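Local coordinates for uncharacterized protein (Bacteroides eggerthii DSM 20697, PDB 4ECO) that is of unknown function but is built as a leucine-rich repeat solenoid, a scaffold that probably serves in protein binding, at residues 106-111 with 207-212; 315-320 with 338-343; 545-550 with 574-579; 561-566 with 583-588. All blocks are in the same frame, centred on the assembly; numbering follows the deposited sequence. Where two conformers were deposited one is given.

Contact 1: residues 106-111 with 207-212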
loop_
_atom_site.group_PDB
_atom_site.type_symbol
_atom_site.label_atom_id
_atom_site.label_comp_id
_atom_site.label_asym_id
_atom_site.label_seq_id
_atom_site.Cartn_x
_atom_site.Cartn_y
_atom_site.Cartn_z
ATOM N N GLU A 106 -10.508 16.466 29.694
ATOM C CA GLU A 106 -9.201 15.825 29.853
ATOM C C GLU A 106 -8.954 14.835 28.741
ATOM O O GLU A 106 -7.887 14.201 28.708
ATOM C CB GLU A 106 -9.058 15.133 31.230
ATOM C CG GLU A 106 -9.110 16.099 32.403
ATOM C CD GLU A 106 -8.302 17.378 32.251
ATOM O OE1 GLU A 106 -7.099 17.277 31.918
ATOM O OE2 GLU A 106 -8.869 18.478 32.462
ATOM N N LEU A 107 -9.944 14.705 27.826
ATOM C CA LEU A 107 -9.953 13.801 26.670
ATOM C C LEU A 107 -8.815 14.128 25.703
ATOM O O LEU A 107 -8.674 15.287 25.271
ATOM C CB LEU A 107 -11.306 13.932 25.968
ATOM C CG LEU A 107 -11.936 12.748 25.270
ATOM C CD1 LEU A 107 -11.943 11.513 26.120
ATOM C CD2 LEU A 107 -13.362 13.064 24.934
ATOM N N GLU A 108 -7.956 13.116 25.444
ATOM C CA GLU A 108 -6.825 13.162 24.512
ATOM C C GLU A 108 -7.171 12.391 23.254
ATOM O O GLU A 108 -6.850 12.834 22.169
ATOM C CB GLU A 108 -5.542 12.597 25.141
ATOM C CG GLU A 108 -4.815 13.487 26.134
ATOM C CD GLU A 108 -3.563 12.846 26.724
ATOM O OE1 GLU A 108 -2.758 12.279 25.946
ATOM O OE2 GLU A 108 -3.386 12.907 27.967
ATOM N N VAL A 109 -7.843 11.238 23.388
ATOM C CA VAL A 109 -8.241 10.431 22.233
ATOM C C VAL A 109 -9.764 10.262 22.221
ATOM O O VAL A 109 -10.384 10.130 23.269
ATOM C CB VAL A 109 -7.496 9.062 22.154
ATOM C CG1 VAL A 109 -5.971 9.262 22.132
ATOM C CG2 VAL A 109 -7.888 8.119 23.289
ATOM N N LEU A 110 -10.360 10.290 21.024
ATOM C CA LEU A 110 -11.798 10.128 20.793
ATOM C C LEU A 110 -12.076 9.428 19.467
ATOM O O LEU A 110 -11.642 9.909 18.415
ATOM C CB LEU A 110 -12.482 11.501 20.809
ATOM C CG LEU A 110 -13.990 11.557 20.567
ATOM C CD1 LEU A 110 -14.792 10.863 21.704
ATOM C CD2 LEU A 110 -14.430 12.999 20.435
ATOM N N ALA A 111 -12.816 8.297 19.516
ATOM C CA ALA A 111 -13.238 7.541 18.314
ATOM C C ALA A 111 -14.756 7.287 18.336
ATOM O O ALA A 111 -15.306 6.762 19.326
ATOM C CB ALA A 111 -12.490 6.222 18.196
ATOM N N LYS A 207 -7.633 19.506 24.791
ATOM C CA LYS A 207 -6.509 18.587 25.007
ATOM C C LYS A 207 -6.542 17.415 24.003
ATOM O O LYS A 207 -5.609 16.600 23.994
ATOM C CB LYS A 207 -6.492 18.060 26.460
ATOM C CG LYS A 207 -6.326 19.157 27.493
ATOM C CD LYS A 207 -5.894 18.642 28.841
ATOM C CE LYS A 207 -5.833 19.798 29.809
ATOM N NZ LYS A 207 -5.129 19.436 31.065
ATOM N N LEU A 208 -7.588 17.363 23.135
ATOM C CA LEU A 208 -7.810 16.322 22.126
ATOM C C LEU A 208 -6.624 16.233 21.172
ATOM O O LEU A 208 -6.194 17.245 20.640
ATOM C CB LEU A 208 -9.117 16.588 21.341
ATOM C CG LEU A 208 -9.803 15.390 20.668
ATOM C CD1 LEU A 208 -10.194 14.313 21.696
ATOM C CD2 LEU A 208 -11.034 15.831 19.886
ATOM N N ARG A 209 -6.057 15.034 21.031
ATOM C CA ARG A 209 -4.915 14.725 20.167
ATOM C C ARG A 209 -5.348 13.947 18.927
ATOM O O ARG A 209 -4.882 14.234 17.822
ATOM C CB ARG A 209 -3.887 13.913 20.943
ATOM C CG ARG A 209 -3.421 14.577 22.203
ATOM C CD ARG A 209 -2.368 13.709 22.820
ATOM N NE ARG A 209 -1.915 14.221 24.109
ATOM C CZ ARG A 209 -0.956 15.121 24.257
ATOM N NH1 ARG A 209 -0.347 15.632 23.196
ATOM N NH2 ARG A 209 -0.604 15.528 25.469
ATOM N N GLN A 210 -6.272 12.973 19.105
ATOM C CA GLN A 210 -6.778 12.137 18.005
ATOM C C GLN A 210 -8.321 12.146 17.966
ATOM O O GLN A 210 -8.979 11.889 18.988
ATOM C CB GLN A 210 -6.259 10.694 18.121
ATOM C CG GLN A 210 -4.754 10.599 18.391
ATOM C CD GLN A 210 -4.022 9.742 17.409
ATOM O OE1 GLN A 210 -4.615 9.064 16.558
ATOM N NE2 GLN A 210 -2.701 9.760 17.507
ATOM N N PHE A 211 -8.892 12.469 16.784
ATOM C CA PHE A 211 -10.335 12.470 16.590
ATOM C C PHE A 211 -10.663 11.633 15.359
ATOM O O PHE A 211 -10.375 12.037 14.241
ATOM C CB PHE A 211 -10.880 13.902 16.493
ATOM C CG PHE A 211 -12.383 14.063 16.436
ATOM C CD1 PHE A 211 -13.230 13.059 16.897
ATOM C CD2 PHE A 211 -12.953 15.239 15.965
ATOM C CE1 PHE A 211 -14.620 13.207 16.828
ATOM C CE2 PHE A 211 -14.345 15.390 15.913
ATOM C CZ PHE A 211 -15.169 14.378 16.363
ATOM N N TYR A 212 -11.245 10.449 15.578
ATOM C CA TYR A 212 -11.608 9.492 14.527
ATOM C C TYR A 212 -13.100 9.281 14.432
ATOM O O TYR A 212 -13.807 9.228 15.449
ATOM C CB TYR A 212 -10.947 8.126 14.798
ATOM C CG TYR A 212 -9.538 7.947 14.266
ATOM C CD1 TYR A 212 -8.512 8.805 14.646
ATOM C CD2 TYR A 212 -9.202 6.839 13.489
ATOM C CE1 TYR A 212 -7.207 8.626 14.179
ATOM C CE2 TYR A 212 -7.902 6.643 13.024
ATOM C CZ TYR A 212 -6.907 7.540 13.370
ATOM O OH TYR A 212 -5.621 7.346 12.924
#

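Contact 2: residues 315-320 with 338-343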
loop_
_atom_site.group_PDB
_atom_site.type_symbol
_atom_site.label_atom_id
_atom_site.label_comp_id
_atom_site.label_asym_id
_atom_site.label_seq_id
_atom_site.Cartn_x
_atom_site.Cartn_y
_atom_site.Cartn_z
ATOM N N ASN A 315 -11.901 7.160 -3.533
ATOM C CA ASN A 315 -12.653 8.380 -3.696
ATOM C C ASN A 315 -12.897 8.629 -5.186
ATOM O O ASN A 315 -12.621 7.737 -5.998
ATOM C CB ASN A 315 -11.922 9.546 -3.010
ATOM C CG ASN A 315 -12.214 9.638 -1.533
ATOM O OD1 ASN A 315 -13.377 9.670 -1.097
ATOM N ND2 ASN A 315 -11.171 9.780 -0.732
ATOM N N ASN A 316 -13.452 9.808 -5.546
ATOM C CA ASN A 316 -13.804 10.097 -6.924
ATOM C C ASN A 316 -12.939 11.189 -7.582
ATOM O O ASN A 316 -13.333 11.682 -8.655
ATOM C CB ASN A 316 -15.263 10.525 -6.974
ATOM C CG ASN A 316 -16.237 9.513 -6.440
ATOM O OD1 ASN A 316 -16.269 8.324 -6.828
ATOM N ND2 ASN A 316 -17.078 9.980 -5.546
ATOM N N LEU A 317 -11.770 11.549 -6.993
ATOM C CA LEU A 317 -10.884 12.594 -7.526
ATOM C C LEU A 317 -10.540 12.396 -8.995
ATOM O O LEU A 317 -10.091 11.310 -9.356
ATOM C CB LEU A 317 -9.563 12.659 -6.752
ATOM C CG LEU A 317 -9.581 13.122 -5.319
ATOM C CD1 LEU A 317 -8.242 12.783 -4.642
ATOM C CD2 LEU A 317 -9.897 14.608 -5.234
ATOM N N LYS A 318 -10.738 13.427 -9.839
ATOM C CA LYS A 318 -10.358 13.350 -11.258
ATOM C C LYS A 318 -8.999 14.019 -11.454
ATOM O O LYS A 318 -8.311 13.723 -12.418
ATOM C CB LYS A 318 -11.426 13.957 -12.187
ATOM C CG LYS A 318 -12.560 12.990 -12.500
ATOM C CD LYS A 318 -13.685 13.719 -13.186
ATOM C CE LYS A 318 -14.979 12.948 -13.145
ATOM N NZ LYS A 318 -16.155 13.850 -13.348
ATOM N N THR A 319 -8.598 14.876 -10.507
ATOM C CA THR A 319 -7.304 15.575 -10.500
ATOM C C THR A 319 -7.048 16.103 -9.080
ATOM O O THR A 319 -7.924 16.023 -8.221
ATOM C CB THR A 319 -7.248 16.715 -11.575
ATOM O OG1 THR A 319 -5.891 17.137 -11.805
ATOM C CG2 THR A 319 -8.120 17.910 -11.222
ATOM N N PHE A 320 -5.842 16.642 -8.860
ATOM C CA PHE A 320 -5.387 17.262 -7.618
ATOM C C PHE A 320 -5.677 18.735 -7.639
ATOM O O PHE A 320 -5.792 19.290 -8.738
ATOM C CB PHE A 320 -3.850 17.075 -7.461
ATOM C CG PHE A 320 -3.291 15.701 -7.185
ATOM C CD1 PHE A 320 -4.133 14.620 -6.946
ATOM C CD2 PHE A 320 -1.922 15.495 -7.130
ATOM C CE1 PHE A 320 -3.615 13.362 -6.667
ATOM C CE2 PHE A 320 -1.404 14.231 -6.856
ATOM C CZ PHE A 320 -2.256 13.173 -6.624
ATOM N N LEU A 338 -5.144 5.565 -3.935
ATOM C CA LEU A 338 -5.616 4.293 -4.468
ATOM C C LEU A 338 -7.088 4.348 -4.828
ATOM O O LEU A 338 -7.880 4.908 -4.074
ATOM C CB LEU A 338 -5.407 3.181 -3.442
ATOM C CG LEU A 338 -4.004 2.631 -3.278
ATOM C CD1 LEU A 338 -3.859 1.979 -1.920
ATOM C CD2 LEU A 338 -3.711 1.596 -4.328
ATOM N N TYR A 339 -7.453 3.807 -5.984
ATOM C CA TYR A 339 -8.821 3.684 -6.465
ATOM C C TYR A 339 -9.567 5.011 -6.435
ATOM O O TYR A 339 -10.531 5.201 -5.683
ATOM C CB TYR A 339 -9.601 2.619 -5.666
ATOM C CG TYR A 339 -8.903 1.285 -5.591
ATOM C CD1 TYR A 339 -9.021 0.357 -6.618
ATOM C CD2 TYR A 339 -8.129 0.944 -4.492
ATOM C CE1 TYR A 339 -8.392 -0.888 -6.545
ATOM C CE2 TYR A 339 -7.493 -0.297 -4.409
ATOM C CZ TYR A 339 -7.634 -1.213 -5.436
ATOM O OH TYR A 339 -7.018 -2.440 -5.345
ATOM N N ASN A 340 -9.108 5.927 -7.272
ATOM C CA ASN A 340 -9.745 7.214 -7.514
ATOM C C ASN A 340 -10.064 7.241 -9.009
ATOM O O ASN A 340 -10.087 6.177 -9.630
ATOM C CB ASN A 340 -8.860 8.388 -7.038
ATOM C CG ASN A 340 -9.103 8.829 -5.611
ATOM O OD1 ASN A 340 -9.942 9.698 -5.348
ATOM N ND2 ASN A 340 -8.322 8.300 -4.669
ATOM N N GLN A 341 -10.278 8.416 -9.597
ATOM C CA GLN A 341 -10.557 8.533 -11.021
ATOM C C GLN A 341 -9.578 9.500 -11.658
ATOM O O GLN A 341 -9.939 10.203 -12.614
ATOM C CB GLN A 341 -11.987 9.030 -11.217
ATOM C CG GLN A 341 -13.095 8.028 -10.989
ATOM C CD GLN A 341 -14.377 8.705 -11.415
ATOM O OE1 GLN A 341 -15.004 9.428 -10.633
ATOM N NE2 GLN A 341 -14.727 8.597 -12.708
ATOM N N LEU A 342 -8.361 9.602 -11.064
ATOM C CA LEU A 342 -7.319 10.542 -11.486
ATOM C C LEU A 342 -6.991 10.320 -12.951
ATOM O O LEU A 342 -6.664 9.206 -13.348
ATOM C CB LEU A 342 -6.050 10.426 -10.614
ATOM C CG LEU A 342 -6.163 10.753 -9.112
ATOM C CD1 LEU A 342 -4.901 10.378 -8.409
ATOM C CD2 LEU A 342 -6.411 12.217 -8.872
ATOM N N GLU A 343 -7.172 11.363 -13.763
ATOM C CA GLU A 343 -6.960 11.323 -15.211
ATOM C C GLU A 343 -5.962 12.402 -15.663
ATOM O O GLU A 343 -5.841 13.450 -15.003
ATOM C CB GLU A 343 -8.300 11.494 -15.960
ATOM C CG GLU A 343 -8.988 12.828 -15.698
ATOM C CD GLU A 343 -10.410 13.005 -16.187
ATOM O OE1 GLU A 343 -11.056 11.998 -16.558
ATOM O OE2 GLU A 343 -10.894 14.159 -16.148
#

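Contact 3: residues 545-550 with 574-579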
loop_
_atom_site.group_PDB
_atom_site.type_symbol
_atom_site.label_atom_id
_atom_site.label_comp_id
_atom_site.label_asym_id
_atom_site.label_seq_id
_atom_site.Cartn_x
_atom_site.Cartn_y
_atom_site.Cartn_z
ATOM N N ASN A 545 6.543 -23.320 -22.147
ATOM C CA ASN A 545 5.556 -22.957 -23.182
ATOM C C ASN A 545 6.081 -21.990 -24.274
ATOM O O ASN A 545 5.498 -20.927 -24.504
ATOM C CB ASN A 545 4.303 -22.336 -22.538
ATOM C CG ASN A 545 3.549 -23.253 -21.615
ATOM O OD1 ASN A 545 3.954 -23.501 -20.483
ATOM N ND2 ASN A 545 2.427 -23.765 -22.069
ATOM N N GLN A 546 7.124 -22.386 -25.010
ATOM C CA GLN A 546 7.621 -21.555 -26.119
ATOM C C GLN A 546 6.720 -21.759 -27.350
ATOM O O GLN A 546 6.533 -22.888 -27.804
ATOM C CB GLN A 546 9.093 -21.849 -26.462
ATOM C CG GLN A 546 10.065 -21.614 -25.319
ATOM C CD GLN A 546 10.036 -20.213 -24.800
ATOM O OE1 GLN A 546 10.482 -19.281 -25.454
ATOM N NE2 GLN A 546 9.548 -20.048 -23.592
ATOM N N ARG A 547 6.127 -20.674 -27.849
ATOM C CA ARG A 547 5.190 -20.706 -28.982
ATOM C C ARG A 547 5.419 -19.567 -29.981
ATOM O O ARG A 547 5.853 -18.483 -29.577
ATOM C CB ARG A 547 3.726 -20.609 -28.497
ATOM C CG ARG A 547 3.226 -21.699 -27.555
ATOM C CD ARG A 547 3.036 -23.075 -28.171
ATOM N NE ARG A 547 2.621 -24.007 -27.127
ATOM C CZ ARG A 547 3.460 -24.611 -26.296
ATOM N NH1 ARG A 547 4.769 -24.446 -26.430
ATOM N NH2 ARG A 547 2.999 -25.413 -25.346
ATOM N N ASP A 548 5.067 -19.781 -31.270
ATOM C CA ASP A 548 5.163 -18.711 -32.260
ATOM C C ASP A 548 3.765 -18.075 -32.422
ATOM O O ASP A 548 2.836 -18.433 -31.681
ATOM C CB ASP A 548 5.752 -19.202 -33.597
ATOM C CG ASP A 548 4.969 -20.237 -34.389
ATOM O OD1 ASP A 548 3.794 -20.494 -34.039
ATOM O OD2 ASP A 548 5.524 -20.767 -35.386
ATOM N N ALA A 549 3.615 -17.134 -33.366
ATOM C CA ALA A 549 2.329 -16.467 -33.598
ATOM C C ALA A 549 1.221 -17.461 -34.005
ATOM O O ALA A 549 0.063 -17.284 -33.620
ATOM C CB ALA A 549 2.490 -15.412 -34.676
ATOM N N GLN A 550 1.595 -18.523 -34.745
ATOM C CA GLN A 550 0.695 -19.561 -35.266
ATOM C C GLN A 550 0.396 -20.659 -34.220
ATOM O O GLN A 550 -0.361 -21.587 -34.527
ATOM C CB GLN A 550 1.294 -20.197 -36.544
ATOM C CG GLN A 550 1.274 -19.290 -37.790
ATOM C CD GLN A 550 2.142 -18.043 -37.695
ATOM O OE1 GLN A 550 3.362 -18.100 -37.476
ATOM N NE2 GLN A 550 1.515 -16.882 -37.851
ATOM N N GLY A 574 9.130 -27.445 -19.356
ATOM C CA GLY A 574 7.876 -28.093 -19.696
ATOM C C GLY A 574 7.058 -27.392 -20.764
ATOM O O GLY A 574 7.245 -26.198 -21.021
ATOM N N SER A 575 6.126 -28.153 -21.386
ATOM C CA SER A 575 5.175 -27.731 -22.417
ATOM C C SER A 575 5.922 -27.125 -23.617
ATOM O O SER A 575 5.655 -26.006 -24.045
ATOM C CB SER A 575 4.134 -26.771 -21.844
ATOM O OG SER A 575 3.012 -26.660 -22.700
ATOM N N ASN A 576 6.877 -27.884 -24.139
ATOM C CA ASN A 576 7.660 -27.534 -25.323
ATOM C C ASN A 576 7.640 -28.751 -26.247
ATOM O O ASN A 576 6.714 -29.568 -26.153
ATOM C CB ASN A 576 9.103 -27.091 -24.944
ATOM C CG ASN A 576 9.211 -25.709 -24.350
ATOM O OD1 ASN A 576 8.896 -24.706 -24.977
ATOM N ND2 ASN A 576 9.738 -25.611 -23.153
ATOM N N ASP A 577 8.667 -28.907 -27.091
ATOM C CA ASP A 577 8.790 -30.057 -27.959
ATOM C C ASP A 577 10.231 -30.580 -27.909
ATOM O O ASP A 577 10.820 -30.919 -28.942
ATOM C CB ASP A 577 8.353 -29.705 -29.385
ATOM C CG ASP A 577 8.077 -30.891 -30.290
ATOM O OD1 ASP A 577 8.055 -32.046 -29.778
ATOM O OD2 ASP A 577 7.857 -30.664 -31.499
ATOM N N ILE A 578 10.781 -30.688 -26.683
ATOM C CA ILE A 578 12.140 -31.159 -26.458
ATOM C C ILE A 578 12.226 -32.611 -26.937
ATOM O O ILE A 578 11.296 -33.392 -26.736
ATOM C CB ILE A 578 12.609 -30.977 -24.979
ATOM C CG1 ILE A 578 12.443 -29.515 -24.497
ATOM C CG2 ILE A 578 14.053 -31.487 -24.745
ATOM C CD1 ILE A 578 13.096 -28.372 -25.357
ATOM N N ARG A 579 13.324 -32.924 -27.638
ATOM C CA ARG A 579 13.587 -34.223 -28.231
ATOM C C ARG A 579 14.647 -34.980 -27.422
ATOM O O ARG A 579 14.401 -35.292 -26.263
ATOM C CB ARG A 579 14.009 -34.061 -29.703
ATOM C CG ARG A 579 13.085 -33.208 -30.561
ATOM C CD ARG A 579 11.694 -33.775 -30.679
ATOM N NE ARG A 579 10.835 -32.915 -31.489
ATOM C CZ ARG A 579 9.924 -33.360 -32.349
ATOM N NH1 ARG A 579 9.741 -34.667 -32.518
ATOM N NH2 ARG A 579 9.192 -32.507 -33.048
HETATM O O HOH W 1 8.006 -25.129 -27.428
#

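Contact 4: residues 561-566 with 583-588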
loop_
_atom_site.group_PDB
_atom_site.type_symbol
_atom_site.label_atom_id
_atom_site.label_comp_id
_atom_site.label_asym_id
_atom_site.label_seq_id
_atom_site.Cartn_x
_atom_site.Cartn_y
_atom_site.Cartn_z
ATOM N N GLY A 561 24.716 -29.325 -21.850
ATOM C CA GLY A 561 25.711 -28.713 -20.988
ATOM C C GLY A 561 25.134 -28.063 -19.745
ATOM O O GLY A 561 25.892 -27.741 -18.829
ATOM N N ILE A 562 23.798 -27.894 -19.676
ATOM C CA ILE A 562 23.127 -27.260 -18.532
ATOM C C ILE A 562 23.438 -28.015 -17.203
ATOM O O ILE A 562 23.470 -27.373 -16.149
ATOM C CB ILE A 562 21.602 -27.091 -18.750
ATOM C CG1 ILE A 562 21.021 -26.026 -17.792
ATOM C CG2 ILE A 562 20.828 -28.426 -18.718
ATOM C CD1 ILE A 562 19.713 -25.298 -18.282
ATOM N N THR A 563 23.741 -29.332 -17.249
ATOM C CA THR A 563 24.066 -30.073 -16.013
ATOM C C THR A 563 25.413 -29.600 -15.443
ATOM O O THR A 563 25.723 -29.901 -14.289
ATOM C CB THR A 563 24.064 -31.583 -16.230
ATOM O OG1 THR A 563 25.110 -31.950 -17.129
ATOM C CG2 THR A 563 22.707 -32.109 -16.692
ATOM N N LEU A 564 26.174 -28.813 -16.234
ATOM C CA LEU A 564 27.450 -28.259 -15.813
ATOM C C LEU A 564 27.281 -26.859 -15.157
ATOM O O LEU A 564 28.282 -26.250 -14.794
ATOM C CB LEU A 564 28.435 -28.199 -16.988
ATOM C CG LEU A 564 28.813 -29.548 -17.640
ATOM C CD1 LEU A 564 29.915 -29.365 -18.623
ATOM C CD2 LEU A 564 29.288 -30.568 -16.631
ATOM N N CYS A 565 26.032 -26.363 -14.971
ATOM C CA CYS A 565 25.791 -25.093 -14.267
ATOM C C CYS A 565 25.985 -25.380 -12.773
ATOM O O CYS A 565 25.245 -26.192 -12.187
ATOM C CB CYS A 565 24.417 -24.510 -14.586
ATOM S SG CYS A 565 24.207 -24.023 -16.323
ATOM N N PRO A 566 27.083 -24.852 -12.192
ATOM C CA PRO A 566 27.450 -25.250 -10.820
ATOM C C PRO A 566 26.386 -24.953 -9.771
ATOM O O PRO A 566 26.201 -25.769 -8.867
ATOM C CB PRO A 566 28.729 -24.447 -10.539
ATOM C CG PRO A 566 28.755 -23.359 -11.570
ATOM C CD PRO A 566 28.082 -23.926 -12.771
ATOM N N GLU A 583 23.033 -35.672 -22.202
ATOM C CA GLU A 583 23.598 -35.715 -20.842
ATOM C C GLU A 583 22.617 -36.331 -19.842
ATOM O O GLU A 583 21.413 -36.073 -19.914
ATOM C CB GLU A 583 23.995 -34.295 -20.357
ATOM C CG GLU A 583 22.863 -33.259 -20.335
ATOM C CD GLU A 583 23.282 -31.809 -20.189
ATOM O OE1 GLU A 583 24.365 -31.549 -19.619
ATOM O OE2 GLU A 583 22.515 -30.925 -20.630
ATOM N N LYS A 584 23.136 -37.135 -18.914
ATOM C CA LYS A 584 22.349 -37.687 -17.814
ATOM C C LYS A 584 22.046 -36.556 -16.845
ATOM O O LYS A 584 22.937 -35.750 -16.564
ATOM C CB LYS A 584 23.093 -38.827 -17.111
ATOM C CG LYS A 584 23.049 -40.145 -17.852
ATOM C CD LYS A 584 23.767 -41.204 -17.045
ATOM C CE LYS A 584 23.998 -42.490 -17.793
ATOM N NZ LYS A 584 24.952 -43.367 -17.071
ATOM N N ILE A 585 20.792 -36.448 -16.381
ATOM C CA ILE A 585 20.420 -35.384 -15.448
ATOM C C ILE A 585 21.140 -35.643 -14.135
ATOM O O ILE A 585 21.250 -36.789 -13.701
ATOM C CB ILE A 585 18.878 -35.237 -15.272
ATOM C CG1 ILE A 585 18.189 -35.041 -16.640
ATOM C CG2 ILE A 585 18.493 -34.113 -14.263
ATOM C CD1 ILE A 585 18.629 -33.809 -17.483
ATOM N N THR A 586 21.688 -34.570 -13.562
ATOM C CA THR A 586 22.462 -34.580 -12.326
ATOM C C THR A 586 21.549 -34.287 -11.115
ATOM O O THR A 586 20.609 -33.500 -11.242
ATOM C CB THR A 586 23.590 -33.561 -12.448
ATOM O OG1 THR A 586 23.054 -32.259 -12.740
ATOM C CG2 THR A 586 24.599 -33.957 -13.494
ATOM N N PRO A 587 21.825 -34.881 -9.935
ATOM C CA PRO A 587 20.950 -34.650 -8.763
ATOM C C PRO A 587 20.892 -33.201 -8.252
ATOM O O PRO A 587 19.920 -32.868 -7.551
ATOM C CB PRO A 587 21.539 -35.540 -7.667
ATOM C CG PRO A 587 22.833 -36.013 -8.159
ATOM C CD PRO A 587 22.866 -35.881 -9.642
ATOM N N ASN A 588 21.876 -32.336 -8.612
ATOM C CA ASN A 588 21.876 -30.942 -8.172
ATOM C C ASN A 588 20.699 -30.194 -8.792
ATOM O O ASN A 588 20.198 -29.262 -8.153
ATOM C CB ASN A 588 23.193 -30.226 -8.470
ATOM C CG ASN A 588 23.338 -28.878 -7.760
ATOM O OD1 ASN A 588 23.120 -28.736 -6.540
ATOM N ND2 ASN A 588 23.726 -27.844 -8.508
HETATM O O HOH W 2 23.637 -28.128 -11.156
#

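Contact 1: residues 106-111 with 207-212
Val-109, Leu-110 and Ala-111 pair in parallel with Gln-210, Phe-211 and Tyr-212, the axes of the two short strands 4.8 Å apart and their directions 2° apart. Both backbone polar groups of Leu-110 bond to the 210-212 strand: its N donates to Gln-210 O, and its O receives Tyr-212 N at 2.9 Å. One step earlier Glu-108 O takes both Arg-209 N and Gln-210 N, so one carbonyl ties off the start of the ladder. On one side of the strands Leu-110 and Phe-211 run alongside each other, with methyl CD2 of Leu-110 lying 3.6 Å from CE1 of the ring. The isobutyl group reaches it with CG anti to the backbone N (chi1 179°), while CB of Leu-110 rests 3.7 Å from CD1 of Leu-208. Val-109 with Gln-210 and Ala-111 with Tyr-212 occupy the other side, where the long insertion between the strands sets Phe-124 and Ile-129 on Val-109, Ile-129 and Met-133 on Gln-210, and Phe-124 edge-to-face with Tyr-212. Beyond the strand starts, two salt bridges form, the partners in each lying alongside one another. Glu-106 OE1 uses its syn lone pair to hold Lys-207 NZ at 3.0 Å; Glu-108 OE1 meets Arg-209 NE at 2.8 Å from above the carboxylate plane, the two flat groups being 73° apart, and also accepts Asn-132 N. Such neighbouring strands are those of a leucine-rich repeat solenoid, with Leu-107, Leu-110, Leu-208 and Phe-211 at core positions. The chemistry is thus divided: apolar contacts and backbone bonds join the two turns, while paired charges bind their more exposed approaches.

Contact 2: residues 315-320 with 338-343
Asn-315 to Lys-318 run beside Tyr-339 to Glu-343 as successive turns without regular strand geometry, linked by Gln-341 N to Leu-317 O (2.9 Å) and Glu-343 N to Lys-318 O (2.9 Å), with a weak bond from Asn-315 N to Tyr-339 O. The amide of Asn-340 provides the side-chain link. Its OD1 accepts Leu-317 N at 3.1 Å in the carbonyl plane, on a lone pair, while ND2 turns back to Cys-337 O and Ile-312 O. Asn-315, the equivalent asparagine one turn earlier, gives its ND2 to Ile-312 O and Val-280 O. Deeper in, Leu-342 reaches across to the preceding turn with CG anti to its carbonyl carbon (chi1 -63°): CD2 lies 3.8 Å from CB of Leu-317, and CD1 comes within 3.7 Å of CE1 of Phe-320, the two side chains crossing at a slant. On the outer side Glu-343 lies alongside the aliphatic part of Lys-318, whose NZ instead forms a salt bridge with Glu-289. This is the asparagine ladder of leucine-rich repeats. Each amide satisfies buried backbone groups of its own turn and the one before, consistent with the polar bonds keeping adjacent turns in step while leucine and phenylalanine fill the core.

Contact 3: residues 545-550 with 574-579
Gln-546 and Arg-547 meet Ser-575 and Asn-576 mainly through polar atoms. The guanidinium of Arg-547 comes end-on to Ser-575 O, NH1 and NH2 each 3.0 Å away, from the same face of that peptide plane and with the oxygen lying in the guanidinium plane. A bend at chi2 (-70°) folds the arginine back, so that NH1 also donates to Gln-546 O at 2.7 Å from above its carbonyl plane. NH2 adds a weak bond to Ser-575 OG, a hydroxyl whose stronger partner is Asp-596. Replacing Arg-547 by a leucine would probably leave Ser-575 O without its two-pronged donor and Gln-546 O with one bond fewer. Asn-576 OD1 accepts Gln-546 N at 2.9 Å, the donor 30° off the carbonyl plane, and takes a second bond from a water that also donates to Gln-546 O. ND2 of Asn-576 donates to Ile-573 O and Ile-543 O. In the model given, Asn-545 N also donates to Gly-574 O at 3.2 Å. The amide of Gln-546 is spent on Arg-544 O in its own turn and, one turn back, on Leu-520 O and Phe-525 N. Asn-576 therefore stands as a rung of the asparagine ladder of a leucine-rich repeat, with a glutamine doing the equivalent work in the turn before.

Contact 4: residues 561-566 with 583-588
The carboxylate of Glu-583 is met on both sides by the turn that begins at Gly-561. Over one face stands Thr-563: its OG1 donates to OE1 at 2.6 Å from 44° out of the plane, and its CG2 methyl lies 3.6 Å from CD. From the other side comes Gly-561 N, in a weak bond to OE2 at 3.0 Å. Thr-563 N adds another weak bond to OE1, and Trp-558 NE1 holds OE2 from outside the pair. The glutamate reaches this spot with CG between its backbone N and carbonyl carbon (chi1 58°) and the chain then extended. Residues 562-564 form a 3-10 turn, opened by a glycine at phi 107° where a side chain would be jammed; short 3-10 segments of this kind commonly return the chain on the convex side of leucine-rich repeats, and the carboxylate, coming from the following turn, accepts from the amides at the amino end of this one. A glutamine in place of Glu-583 would probably hold Thr-563 OG1 and Trp-558 NE1 less firmly, the negative charge between them being gone. Farther along, the CG2 methyl of Thr-586 packs 3.7 Å from CB of Thr-563. At the far end a water bridges the two turns, donating to Cys-565 O and accepting from Asn-588 ND2, each at 2.7 Å.

Overall arrangement
The four contacts follow the chain along an arched leucine-rich repeat solenoid. Contact 1 joins strands 109-111 and 210-214 near its N-terminal part, across a long insertion; contact 2, with its centre about 30 Å away, ties the loops that follow strands 309-311 and 334-336. Contacts 3 and 4 lie near the C-terminal end, their centres about 22 Å apart, and both link the stretch after strand 540-542 to the stretch after strand 570-572. Their segments alternate in sequence, so the same two neighbouring turns are fastened at two places. Contact 1 lies about 64 Å from contact 3, centre to centre, on the opposite side of the chain's centre. No contact touches another except through chain continuity between 3 and 4: the arch is held locally, turn on turn.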